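Local coordinates for glycosylation Associate Protein 3 (Streptococcus agalactiae serotype V, PDB 6OYC) that probably acts within the Gap1-Gap2-Gap3 complex, in the accessory Sec system that glycosylates and secretes streptococcal surface proteins, at residues 166-171 / 201-206; 206-211 / 238-243; 214-219 / 244-249; 232-237 / 250-255. All coordinates share one frame; numbering follows the deposited sequence.

Contact 1: residues 166-171 / 201-206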
# COMPACT_ATOMS: atom_id res chain seq x y z
N LEU C 166 -10.02 -11.38 -14.71
CA LEU C 166 -9.80 -10.09 -14.07
C LEU C 166 -8.59 -10.21 -13.15
O LEU C 166 -8.63 -10.95 -12.17
CB LEU C 166 -11.04 -9.68 -13.29
CG LEU C 166 -11.58 -8.28 -13.52
CD1 LEU C 166 -11.76 -8.04 -15.02
CD2 LEU C 166 -12.89 -8.11 -12.78
N LEU C 167 -7.51 -9.50 -13.48
CA LEU C 167 -6.31 -9.50 -12.65
C LEU C 167 -6.34 -8.27 -11.74
O LEU C 167 -6.20 -7.13 -12.22
CB LEU C 167 -5.04 -9.52 -13.48
CG LEU C 167 -3.81 -9.54 -12.57
CD1 LEU C 167 -3.84 -10.80 -11.73
CD2 LEU C 167 -2.52 -9.45 -13.36
N LEU C 168 -6.50 -8.50 -10.45
CA LEU C 168 -6.50 -7.43 -9.46
C LEU C 168 -5.05 -7.02 -9.20
O LEU C 168 -4.26 -7.81 -8.67
CB LEU C 168 -7.19 -7.90 -8.18
CG LEU C 168 -8.68 -7.62 -7.94
CD1 LEU C 168 -9.50 -7.84 -9.20
CD2 LEU C 168 -9.24 -8.46 -6.79
N VAL C 169 -4.70 -5.80 -9.59
CA VAL C 169 -3.32 -5.32 -9.52
C VAL C 169 -3.18 -4.46 -8.26
O VAL C 169 -3.96 -3.52 -8.06
CB VAL C 169 -2.94 -4.53 -10.78
CG1 VAL C 169 -1.55 -3.95 -10.66
CG2 VAL C 169 -3.06 -5.42 -12.03
N GLU C 170 -2.22 -4.81 -7.40
CA GLU C 170 -1.98 -4.02 -6.19
C GLU C 170 -1.72 -2.57 -6.58
O GLU C 170 -1.05 -2.29 -7.58
CB GLU C 170 -0.78 -4.58 -5.41
CG GLU C 170 -0.88 -6.03 -4.94
CD GLU C 170 -2.03 -6.28 -3.96
OE1 GLU C 170 -2.60 -7.39 -3.99
OE2 GLU C 170 -2.37 -5.37 -3.17
N LYS C 171 -2.29 -1.66 -5.80
CA LYS C 171 -2.26 -0.24 -6.14
C LYS C 171 -0.83 0.24 -6.36
O LYS C 171 -0.53 0.93 -7.34
CB LYS C 171 -2.94 0.59 -5.05
CG LYS C 171 -3.02 2.08 -5.35
CD LYS C 171 -2.17 2.86 -4.36
CE LYS C 171 -2.16 4.35 -4.66
NZ LYS C 171 -1.06 5.05 -3.92
N ASP C 201 -5.07 1.72 -0.89
CA ASP C 201 -4.59 0.43 -1.36
C ASP C 201 -5.70 -0.61 -1.49
O ASP C 201 -5.42 -1.75 -1.86
CB ASP C 201 -3.51 -0.13 -0.43
CG ASP C 201 -2.24 0.68 -0.45
OD1 ASP C 201 -1.80 1.12 0.64
OD2 ASP C 201 -1.68 0.89 -1.57
N SER C 202 -6.94 -0.25 -1.15
CA SER C 202 -8.00 -1.25 -1.13
C SER C 202 -8.40 -1.62 -2.54
O SER C 202 -8.43 -0.78 -3.44
CB SER C 202 -9.21 -0.73 -0.37
OG SER C 202 -10.31 -1.62 -0.55
N LEU C 203 -8.72 -2.90 -2.72
CA LEU C 203 -9.28 -3.38 -3.97
C LEU C 203 -10.73 -3.83 -3.81
O LEU C 203 -11.30 -4.41 -4.74
CB LEU C 203 -8.41 -4.51 -4.53
CG LEU C 203 -7.05 -3.95 -4.92
CD1 LEU C 203 -6.08 -5.05 -5.34
CD2 LEU C 203 -7.21 -2.92 -6.02
N ILE C 204 -11.34 -3.58 -2.65
CA ILE C 204 -12.77 -3.77 -2.46
C ILE C 204 -13.40 -2.42 -2.77
O ILE C 204 -13.39 -1.51 -1.93
CB ILE C 204 -13.08 -4.25 -1.04
CG1 ILE C 204 -12.40 -5.60 -0.82
CG2 ILE C 204 -14.59 -4.31 -0.80
CD1 ILE C 204 -12.58 -6.17 0.55
N LEU C 205 -13.91 -2.27 -3.99
CA LEU C 205 -14.33 -0.97 -4.49
C LEU C 205 -15.78 -1.03 -4.98
O LEU C 205 -16.10 -1.86 -5.85
CB LEU C 205 -13.42 -0.50 -5.62
CG LEU C 205 -11.96 -0.37 -5.17
CD1 LEU C 205 -11.04 -0.11 -6.34
CD2 LEU C 205 -11.82 0.71 -4.09
N PRO C 206 -16.66 -0.17 -4.47
CA PRO C 206 -18.05 -0.15 -4.94
C PRO C 206 -18.17 -0.02 -6.45
O PRO C 206 -19.10 -0.59 -7.03
CB PRO C 206 -18.64 1.07 -4.22
CG PRO C 206 -17.79 1.24 -2.99
CD PRO C 206 -16.40 0.84 -3.42
O HOH W 1 -3.56 -2.77 -3.32
O HOH W 2 -0.61 3.57 -1.77

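Contact 2: residues 206-211 / 238-243. With GOL (glycerol), chain S.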
# COMPACT_ATOMS: atom_id res chain seq x y z
N PRO C 206 -16.66 -0.17 -4.47
CA PRO C 206 -18.05 -0.15 -4.94
C PRO C 206 -18.17 -0.02 -6.45
O PRO C 206 -19.10 -0.59 -7.03
CB PRO C 206 -18.64 1.07 -4.22
CG PRO C 206 -17.79 1.24 -2.99
CD PRO C 206 -16.40 0.84 -3.42
N GLU C 207 -17.23 0.67 -7.09
CA GLU C 207 -17.28 0.81 -8.55
C GLU C 207 -16.89 -0.47 -9.27
O GLU C 207 -17.31 -0.69 -10.41
CB GLU C 207 -16.41 1.98 -9.01
CG GLU C 207 -17.10 3.34 -8.84
CD GLU C 207 -18.63 3.26 -9.02
OE1 GLU C 207 -19.10 3.22 -10.18
OE2 GLU C 207 -19.37 3.24 -8.00
N LEU C 208 -16.09 -1.32 -8.63
CA LEU C 208 -15.73 -2.60 -9.24
C LEU C 208 -16.80 -3.66 -8.96
O LEU C 208 -17.11 -4.48 -9.84
CB LEU C 208 -14.37 -3.06 -8.73
CG LEU C 208 -13.79 -4.33 -9.32
CD1 LEU C 208 -13.66 -4.23 -10.84
CD2 LEU C 208 -12.44 -4.66 -8.66
N GLU C 209 -17.35 -3.66 -7.75
CA GLU C 209 -18.52 -4.47 -7.45
C GLU C 209 -19.66 -4.14 -8.41
O GLU C 209 -20.30 -5.05 -8.96
CB GLU C 209 -18.96 -4.23 -6.00
CG GLU C 209 -20.15 -5.06 -5.58
CD GLU C 209 -20.33 -5.12 -4.08
OE1 GLU C 209 -21.18 -5.91 -3.62
OE2 GLU C 209 -19.64 -4.38 -3.35
N LYS C 210 -19.91 -2.85 -8.63
CA LYS C 210 -20.93 -2.45 -9.59
C LYS C 210 -20.57 -2.89 -11.01
O LYS C 210 -21.44 -3.33 -11.77
CB LYS C 210 -21.13 -0.93 -9.52
CG LYS C 210 -22.45 -0.42 -10.07
CD LYS C 210 -22.30 -0.01 -11.54
CE LYS C 210 -23.60 0.56 -12.10
NZ LYS C 210 -23.80 1.97 -11.68
N GLY C 211 -19.29 -2.79 -11.38
CA GLY C 211 -18.88 -3.21 -12.71
C GLY C 211 -19.05 -4.71 -12.94
O GLY C 211 -19.45 -5.14 -14.02
N LEU C 238 -11.47 -12.60 -2.26
CA LEU C 238 -12.33 -13.38 -1.38
C LEU C 238 -13.68 -12.71 -1.22
O LEU C 238 -14.72 -13.38 -1.16
CB LEU C 238 -11.67 -13.55 -0.00
CG LEU C 238 -10.43 -14.43 0.12
CD1 LEU C 238 -9.79 -14.19 1.47
CD2 LEU C 238 -10.77 -15.90 -0.07
N TYR C 239 -13.69 -11.37 -1.16
CA TYR C 239 -14.92 -10.63 -0.94
C TYR C 239 -15.83 -10.71 -2.17
O TYR C 239 -17.03 -10.95 -2.05
CB TYR C 239 -14.59 -9.18 -0.60
CG TYR C 239 -15.78 -8.25 -0.68
CD1 TYR C 239 -16.59 -8.04 0.43
CD2 TYR C 239 -16.09 -7.60 -1.86
CE1 TYR C 239 -17.69 -7.19 0.36
CE2 TYR C 239 -17.18 -6.75 -1.94
CZ TYR C 239 -17.98 -6.55 -0.83
OH TYR C 239 -19.06 -5.70 -0.92
N TYR C 240 -15.25 -10.49 -3.35
CA TYR C 240 -16.04 -10.61 -4.57
C TYR C 240 -16.63 -12.01 -4.70
O TYR C 240 -17.80 -12.16 -5.08
CB TYR C 240 -15.17 -10.23 -5.77
CG TYR C 240 -14.77 -8.76 -5.76
CD1 TYR C 240 -15.70 -7.77 -5.46
CD2 TYR C 240 -13.47 -8.35 -6.03
CE1 TYR C 240 -15.36 -6.44 -5.44
CE2 TYR C 240 -13.12 -7.01 -6.02
CZ TYR C 240 -14.07 -6.06 -5.71
OH TYR C 240 -13.75 -4.72 -5.68
N ALA C 241 -15.86 -13.05 -4.35
CA ALA C 241 -16.37 -14.42 -4.48
C ALA C 241 -17.52 -14.68 -3.52
O ALA C 241 -18.41 -15.47 -3.84
CB ALA C 241 -15.25 -15.43 -4.24
N LYS C 242 -17.55 -14.03 -2.36
CA LYS C 242 -18.68 -14.25 -1.48
C LYS C 242 -19.92 -13.52 -1.98
O LYS C 242 -21.04 -14.02 -1.84
CB LYS C 242 -18.31 -13.83 -0.06
CG LYS C 242 -19.48 -13.50 0.83
CD LYS C 242 -19.96 -14.71 1.61
CE LYS C 242 -21.07 -14.30 2.60
NZ LYS C 242 -21.56 -15.42 3.48
N LYS C 243 -19.74 -12.36 -2.61
CA LYS C 243 -20.86 -11.63 -3.17
C LYS C 243 -21.37 -12.23 -4.48
O LYS C 243 -22.55 -12.03 -4.80
CB LYS C 243 -20.48 -10.16 -3.39
CG LYS C 243 -20.41 -9.35 -2.12
CD LYS C 243 -21.78 -9.25 -1.45
CE LYS C 243 -22.27 -7.81 -1.35
NZ LYS C 243 -23.74 -7.69 -1.60
C1 GOL S . -17.08 -2.38 1.69
O1 GOL S . -17.28 -3.38 2.64
C2 GOL S . -17.96 -2.78 0.49
O2 GOL S . -19.26 -3.10 0.89
C3 GOL S . -17.91 -1.58 -0.49
O3 GOL S . -18.33 -2.04 -1.76

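Contact 3: residues 214-219 / 244-249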
# COMPACT_ATOMS: atom_id res chain seq x y z
N ASP C 214 -22.91 -5.46 -13.31
CA ASP C 214 -23.34 -5.14 -14.67
C ASP C 214 -22.87 -6.21 -15.66
O ASP C 214 -23.65 -6.69 -16.49
CB ASP C 214 -22.81 -3.78 -15.10
CG ASP C 214 -23.37 -2.64 -14.28
OD1 ASP C 214 -24.30 -2.85 -13.49
OD2 ASP C 214 -22.85 -1.51 -14.43
N ALA C 215 -21.59 -6.57 -15.59
CA ALA C 215 -21.06 -7.60 -16.48
C ALA C 215 -21.89 -8.88 -16.39
O ALA C 215 -22.21 -9.49 -17.41
CB ALA C 215 -19.60 -7.87 -16.15
N LEU C 216 -22.27 -9.28 -15.17
CA LEU C 216 -22.93 -10.56 -14.98
C LEU C 216 -24.39 -10.54 -15.44
O LEU C 216 -24.93 -11.58 -15.83
CB LEU C 216 -22.84 -10.99 -13.51
CG LEU C 216 -21.41 -11.36 -13.13
CD1 LEU C 216 -21.18 -11.31 -11.62
CD2 LEU C 216 -21.05 -12.72 -13.71
N LYS C 217 -25.03 -9.36 -15.40
CA LYS C 217 -26.36 -9.21 -15.98
C LYS C 217 -26.29 -9.13 -17.50
O LYS C 217 -27.00 -9.88 -18.20
CB LYS C 217 -27.02 -7.95 -15.40
CG LYS C 217 -28.51 -7.78 -15.73
CD LYS C 217 -29.19 -6.93 -14.66
CE LYS C 217 -30.50 -6.32 -15.16
NZ LYS C 217 -31.20 -5.52 -14.09
N VAL C 218 -25.42 -8.28 -18.05
CA VAL C 218 -25.40 -8.05 -19.49
C VAL C 218 -24.88 -9.28 -20.24
O VAL C 218 -25.39 -9.63 -21.32
CB VAL C 218 -24.60 -6.78 -19.84
CG1 VAL C 218 -24.44 -6.63 -21.35
CG2 VAL C 218 -25.28 -5.56 -19.25
N PHE C 219 -23.84 -9.94 -19.71
CA PHE C 219 -23.24 -11.13 -20.31
C PHE C 219 -23.50 -12.33 -19.42
O PHE C 219 -22.55 -12.90 -18.86
CB PHE C 219 -21.74 -10.95 -20.52
CG PHE C 219 -21.36 -9.78 -21.38
CD1 PHE C 219 -21.12 -8.53 -20.81
CD2 PHE C 219 -21.22 -9.92 -22.75
CE1 PHE C 219 -20.77 -7.44 -21.60
CE2 PHE C 219 -20.87 -8.84 -23.54
CZ PHE C 219 -20.64 -7.60 -22.97
N PHE C 244 -20.53 -12.95 -5.23
CA PHE C 244 -20.89 -13.46 -6.56
C PHE C 244 -20.51 -14.93 -6.70
O PHE C 244 -19.45 -15.25 -7.25
CB PHE C 244 -20.23 -12.66 -7.68
CG PHE C 244 -20.49 -11.17 -7.61
CD1 PHE C 244 -21.73 -10.65 -7.93
CD2 PHE C 244 -19.47 -10.29 -7.26
CE1 PHE C 244 -21.97 -9.28 -7.88
CE2 PHE C 244 -19.71 -8.91 -7.21
CZ PHE C 244 -20.96 -8.41 -7.52
N PRO C 245 -21.38 -15.84 -6.26
CA PRO C 245 -21.10 -17.28 -6.44
C PRO C 245 -20.80 -17.70 -7.87
O PRO C 245 -20.24 -18.78 -8.08
CB PRO C 245 -22.39 -17.95 -5.94
CG PRO C 245 -22.97 -16.97 -4.99
CD PRO C 245 -22.61 -15.60 -5.49
N ARG C 246 -21.16 -16.89 -8.87
CA ARG C 246 -20.90 -17.27 -10.26
C ARG C 246 -19.43 -17.12 -10.64
O ARG C 246 -18.98 -17.77 -11.58
CB ARG C 246 -21.75 -16.42 -11.21
CG ARG C 246 -23.25 -16.66 -11.11
CD ARG C 246 -23.81 -17.17 -12.45
NE ARG C 246 -23.10 -16.61 -13.61
CZ ARG C 246 -23.45 -15.47 -14.21
NH1 ARG C 246 -24.48 -14.78 -13.76
NH2 ARG C 246 -22.76 -15.03 -15.28
N ILE C 247 -18.67 -16.28 -9.94
CA ILE C 247 -17.27 -16.09 -10.30
C ILE C 247 -16.39 -17.05 -9.50
O ILE C 247 -16.78 -17.60 -8.46
CB ILE C 247 -16.83 -14.63 -10.10
CG1 ILE C 247 -16.73 -14.29 -8.62
CG2 ILE C 247 -17.81 -13.67 -10.75
CD1 ILE C 247 -15.55 -13.44 -8.31
N THR C 248 -15.19 -17.29 -10.00
CA THR C 248 -14.17 -18.06 -9.29
C THR C 248 -13.03 -17.12 -8.92
O THR C 248 -12.56 -16.34 -9.75
CB THR C 248 -13.65 -19.23 -10.11
OG1 THR C 248 -14.73 -20.11 -10.44
CG2 THR C 248 -12.64 -20.03 -9.30
N ALA C 249 -12.61 -17.19 -7.67
CA ALA C 249 -11.47 -16.44 -7.19
C ALA C 249 -10.23 -17.32 -7.24
O ALA C 249 -10.28 -18.49 -6.85
CB ALA C 249 -11.70 -15.94 -5.76

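Contact 4: residues 232-237 / 250-255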
# COMPACT_ATOMS: atom_id res chain seq x y z
N GLN C 232 -3.87 -7.26 -0.61
CA GLN C 232 -5.15 -6.58 -0.77
C GLN C 232 -5.98 -7.19 -1.90
O GLN C 232 -7.21 -7.27 -1.79
CB GLN C 232 -4.94 -5.09 -1.00
CG GLN C 232 -4.58 -4.30 0.28
CD GLN C 232 -5.67 -4.37 1.34
OE1 GLN C 232 -6.85 -4.22 1.03
NE2 GLN C 232 -5.28 -4.61 2.59
N GLY C 233 -5.33 -7.63 -2.99
CA GLY C 233 -6.06 -8.31 -4.04
C GLY C 233 -6.63 -9.64 -3.58
O GLY C 233 -7.79 -9.97 -3.88
N ASN C 234 -5.83 -10.44 -2.87
CA ASN C 234 -6.33 -11.70 -2.35
C ASN C 234 -7.53 -11.46 -1.44
O ASN C 234 -8.51 -12.21 -1.47
CB ASN C 234 -5.24 -12.45 -1.58
CG ASN C 234 -4.10 -12.93 -2.46
OD1 ASN C 234 -4.30 -13.27 -3.62
ND2 ASN C 234 -2.90 -12.97 -1.90
N PHE C 235 -7.46 -10.41 -0.62
CA PHE C 235 -8.57 -10.09 0.27
C PHE C 235 -9.80 -9.67 -0.52
O PHE C 235 -10.90 -10.18 -0.30
CB PHE C 235 -8.15 -8.99 1.24
CG PHE C 235 -9.11 -8.75 2.36
CD1 PHE C 235 -9.65 -9.81 3.07
CD2 PHE C 235 -9.44 -7.46 2.73
CE1 PHE C 235 -10.53 -9.59 4.11
CE2 PHE C 235 -10.32 -7.23 3.78
CZ PHE C 235 -10.87 -8.30 4.47
N ALA C 236 -9.63 -8.73 -1.46
CA ALA C 236 -10.73 -8.33 -2.32
C ALA C 236 -11.31 -9.51 -3.09
O ALA C 236 -12.54 -9.67 -3.16
CB ALA C 236 -10.26 -7.24 -3.29
N ALA C 237 -10.45 -10.37 -3.65
CA ALA C 237 -10.94 -11.53 -4.40
C ALA C 237 -11.83 -12.41 -3.53
O ALA C 237 -12.85 -12.92 -4.01
CB ALA C 237 -9.76 -12.34 -4.96
N TYR C 250 -9.13 -16.76 -7.72
CA TYR C 250 -7.82 -17.41 -7.66
C TYR C 250 -6.89 -16.53 -6.83
O TYR C 250 -6.60 -15.40 -7.23
CB TYR C 250 -7.28 -17.68 -9.06
CG TYR C 250 -8.15 -18.68 -9.81
CD1 TYR C 250 -9.27 -18.25 -10.53
CD2 TYR C 250 -7.89 -20.04 -9.76
CE1 TYR C 250 -10.07 -19.15 -11.19
CE2 TYR C 250 -8.69 -20.95 -10.42
CZ TYR C 250 -9.78 -20.49 -11.13
OH TYR C 250 -10.58 -21.39 -11.79
N ILE C 251 -6.47 -17.05 -5.68
CA ILE C 251 -5.57 -16.35 -4.77
C ILE C 251 -4.37 -17.23 -4.47
O ILE C 251 -4.46 -18.46 -4.50
CB ILE C 251 -6.28 -15.96 -3.45
CG1 ILE C 251 -6.67 -17.21 -2.66
CG2 ILE C 251 -7.48 -15.08 -3.73
CD1 ILE C 251 -7.06 -16.92 -1.24
N ASN C 252 -3.23 -16.59 -4.19
CA ASN C 252 -2.01 -17.31 -3.86
C ASN C 252 -1.69 -17.32 -2.36
O ASN C 252 -0.56 -17.64 -1.98
CB ASN C 252 -0.82 -16.75 -4.65
CG ASN C 252 -0.49 -15.32 -4.27
OD1 ASN C 252 -1.13 -14.73 -3.40
ND2 ASN C 252 0.52 -14.76 -4.92
N ASP C 253 -2.65 -16.94 -1.50
CA ASP C 253 -2.53 -17.09 -0.06
C ASP C 253 -1.46 -16.18 0.55
O ASP C 253 -0.90 -16.49 1.60
CB ASP C 253 -2.27 -18.55 0.33
CG ASP C 253 -3.39 -19.50 -0.13
OD1 ASP C 253 -4.57 -19.15 -0.02
OD2 ASP C 253 -3.07 -20.61 -0.62
N CYS C 254 -1.15 -15.06 -0.08
CA CYS C 254 -0.27 -14.06 0.51
C CYS C 254 -1.13 -13.03 1.23
O CYS C 254 -1.89 -12.29 0.58
CB CYS C 254 0.61 -13.40 -0.55
SG CYS C 254 1.83 -14.52 -1.22
N PHE C 255 -0.99 -12.96 2.55
CA PHE C 255 -1.89 -12.19 3.38
C PHE C 255 -1.13 -11.45 4.48
O PHE C 255 -0.10 -11.93 4.97
CB PHE C 255 -2.95 -13.09 4.03
CG PHE C 255 -4.03 -13.55 3.08
CD1 PHE C 255 -4.86 -12.63 2.44
CD2 PHE C 255 -4.24 -14.91 2.85
CE1 PHE C 255 -5.87 -13.05 1.59
CE2 PHE C 255 -5.23 -15.34 1.99
CZ PHE C 255 -6.05 -14.42 1.36

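Contact 1: residues 166-171 / 201-206
Lys171 reaches across Asp201, and the two side chains cross at about a right angle. From Lys171 CB the first neighbour is Asp201 OD2, at 3.7 Å. CG lies anti to the backbone N (chi1 -177°) and 4.2 Å from Asp201 OD2, and the chain bends at chi2. CD then passes 3.5 Å from Asp201 OD2. At the tip, NZ does not touch that oxygen directly. A water links them, 2.6 Å from Lys171 NZ and 2.9 Å from Asp201 OD2. NZ also bonds to Leu198 O, and Asp201 OD1 forms a salt bridge with Lys28. The opposite charges of Lys171 and Asp201 are therefore joined through solvent. A second water ties the backbones: it accepts from Lys171 N and donates to Asp201 O and to Glu170 OE2. Glu170 OE1 takes the backbone N of Gly233. Beside this polar end Leu203 packs over the end of the strand. Its CD1 lies 3.8 Å from Val169 O, and its apolar contact is with Leu168 CB at 4.2 Å. The contact is buried where strand 163-168 leaves the parallel sheet, between strands 191-193 and 223-227. Glu170 holds the N-cap position of helix 171-174, and Leu203 also packs on Ala236 of helix 231-243.

Contact 2: residues 206-211 / 238-243
Leu208 packs against Tyr240 where helices 206-218 and 231-243 lie side by side. Both belong to the alpha/beta part of the chain, built round a parallel sheet. Their short segments run at 41° to each other with axes 11.5 Å apart, so large side chains must fill the gap. The tight apolar part is buried. Leu208 CD2 meets Tyr240 CE2 at 3.6 Å and Tyr240 OH at 3.3 Å. Leu208 CB is also near that hydroxyl, and the two side chains cross at about a right angle. The hydroxyl is held by the backbone just before helix 206-218, through Leu203 O and Leu205 N. These two bonds fix the end of the ring against Leu208.

The other side is polar and nearer solvent. Glu209 sends an extended chain across, with CG anti to the backbone N (chi1 -179°). Tyr239 OH donates to Glu209 OE2 at 2.8 Å, on the syn side but 32° out of the carboxylate plane. A glycerol, probably from the crystallisation liquor, also sits here; its O2 donates to Tyr239 OH at 3.2 Å, and its O3 bonds weakly to Glu209 OE2. The loose element is Lys243. Its CG lies over one face of the Tyr239 ring, toward the rim. The lysine chain then bends to put CE 3.2 Å from Glu209 OE1, while NZ makes only a long salt bridge to the same oxygen at 3.7 Å.

Contact 3: residues 214-219 / 244-249
Leu216 and Arg246 meet because of how each chain is turned. In Leu216, CG lies anti to the carbonyl carbon (chi1 -70°), and the two methyl groups reach across to different partners. In Arg246, CG takes the same place relative to its own backbone, but the chain bends at chi2 (-119°) and again at chi3 (-33°). These bends fold the guanidinium back over the leucine, and the two side chains run past each other in opposite directions. Leu216 CD2 lies over one face of the guanidinium, 3.3 Å from Arg246 NH2 and 3.7 Å from Arg246 CZ. At the edge of the same group is Leu216 O, 3.8 Å from Arg246 NH1. Arg246 NH2 also makes a weak hydrogen bond to Ile222 O, in the connection that follows helix 206-218.

The arginine stands in a type I beta turn from Phe244 to Ile247, closed by Ile247 N bonding to Phe244 O at 3.0 Å. This turn joins helix 231-243 to strand 248-251 in a beta-alpha-beta unit of the parallel sheet. The other methyl of Leu216 faces the two ends of the turn. CD1 is 3.8 Å from Phe244 CD1 and 4.2 Å from Ile247 CG2. Leu216 and Ile247 both pack on Ile224 of strand 223-227. Lys223 NZ bonds to Arg246 O and Thr248 OG1, on the way from the turn into the strand.

Contact 4: residues 232-237 / 250-255
Asn234 is the main link from helix 231-243 to the chain that leaves strand 248-251. With strand 223-227 these form a beta-alpha-beta unit. The contact is buried and joins the helix of this unit to its second strand and to the chain just beyond it. The Asn234 side chain, with CG anti to the carbonyl carbon (chi1 -67°), points its amide into the bend at residues 252-254. ND2 donates twice. One bond goes to Asn252 OD1 at 2.9 Å and arrives nearly in line with that C=O (166°). The other goes to Cys254 O at 2.8 Å and lies in the amide plane of Asn234. This pair of bonds fixes the rotation of the amide. Asn252 OD1 also takes a weak bond from Cys254 N, while Asn252 ND2 donates to Tyr229 O. The remaining amide atom, Asn234 OD1, rests 3.3 Å from Ile251 CB. At the base of the side chain, Asn234 CB is 3.3 Å from Phe255 CE1.

Next along the helix, Phe235 N comes to the edge of the Phe255 ring, 3.8 Å from Phe255 CE1. Phe255 is held further by an edge-to-face contact with Trp280. One turn on from Asn234, Ala237 faces the sheet. It also touches Val226 of strand 223-227, and its CB meets Ile251 CG2 at 3.8 Å.

Overall arrangement
Contacts 1 and 4 are buried, contact 2 is partly buried and contact 3 lies at the surface. Contacts 1, 3 and 4 all reach the parallel sheet. Helix 206-218 serves contacts 2 and 3, helix 231-243 serves contacts 2 and 4, and strand 248-251 serves contacts 3 and 4. Chemistry follows place. In contact 4 direct amide bonds span the segments; in contact 1 waters do so. Contact 2 joins helix to helix with an apolar inner side and a charged outer one. In contact 3 a leucine methyl covers one face of a guanidinium. Contacts 1 and 2 share Pro206. The centres of contacts 3 and 4 are about 18 Å apart, though they still touch, Ala249 against Ala237.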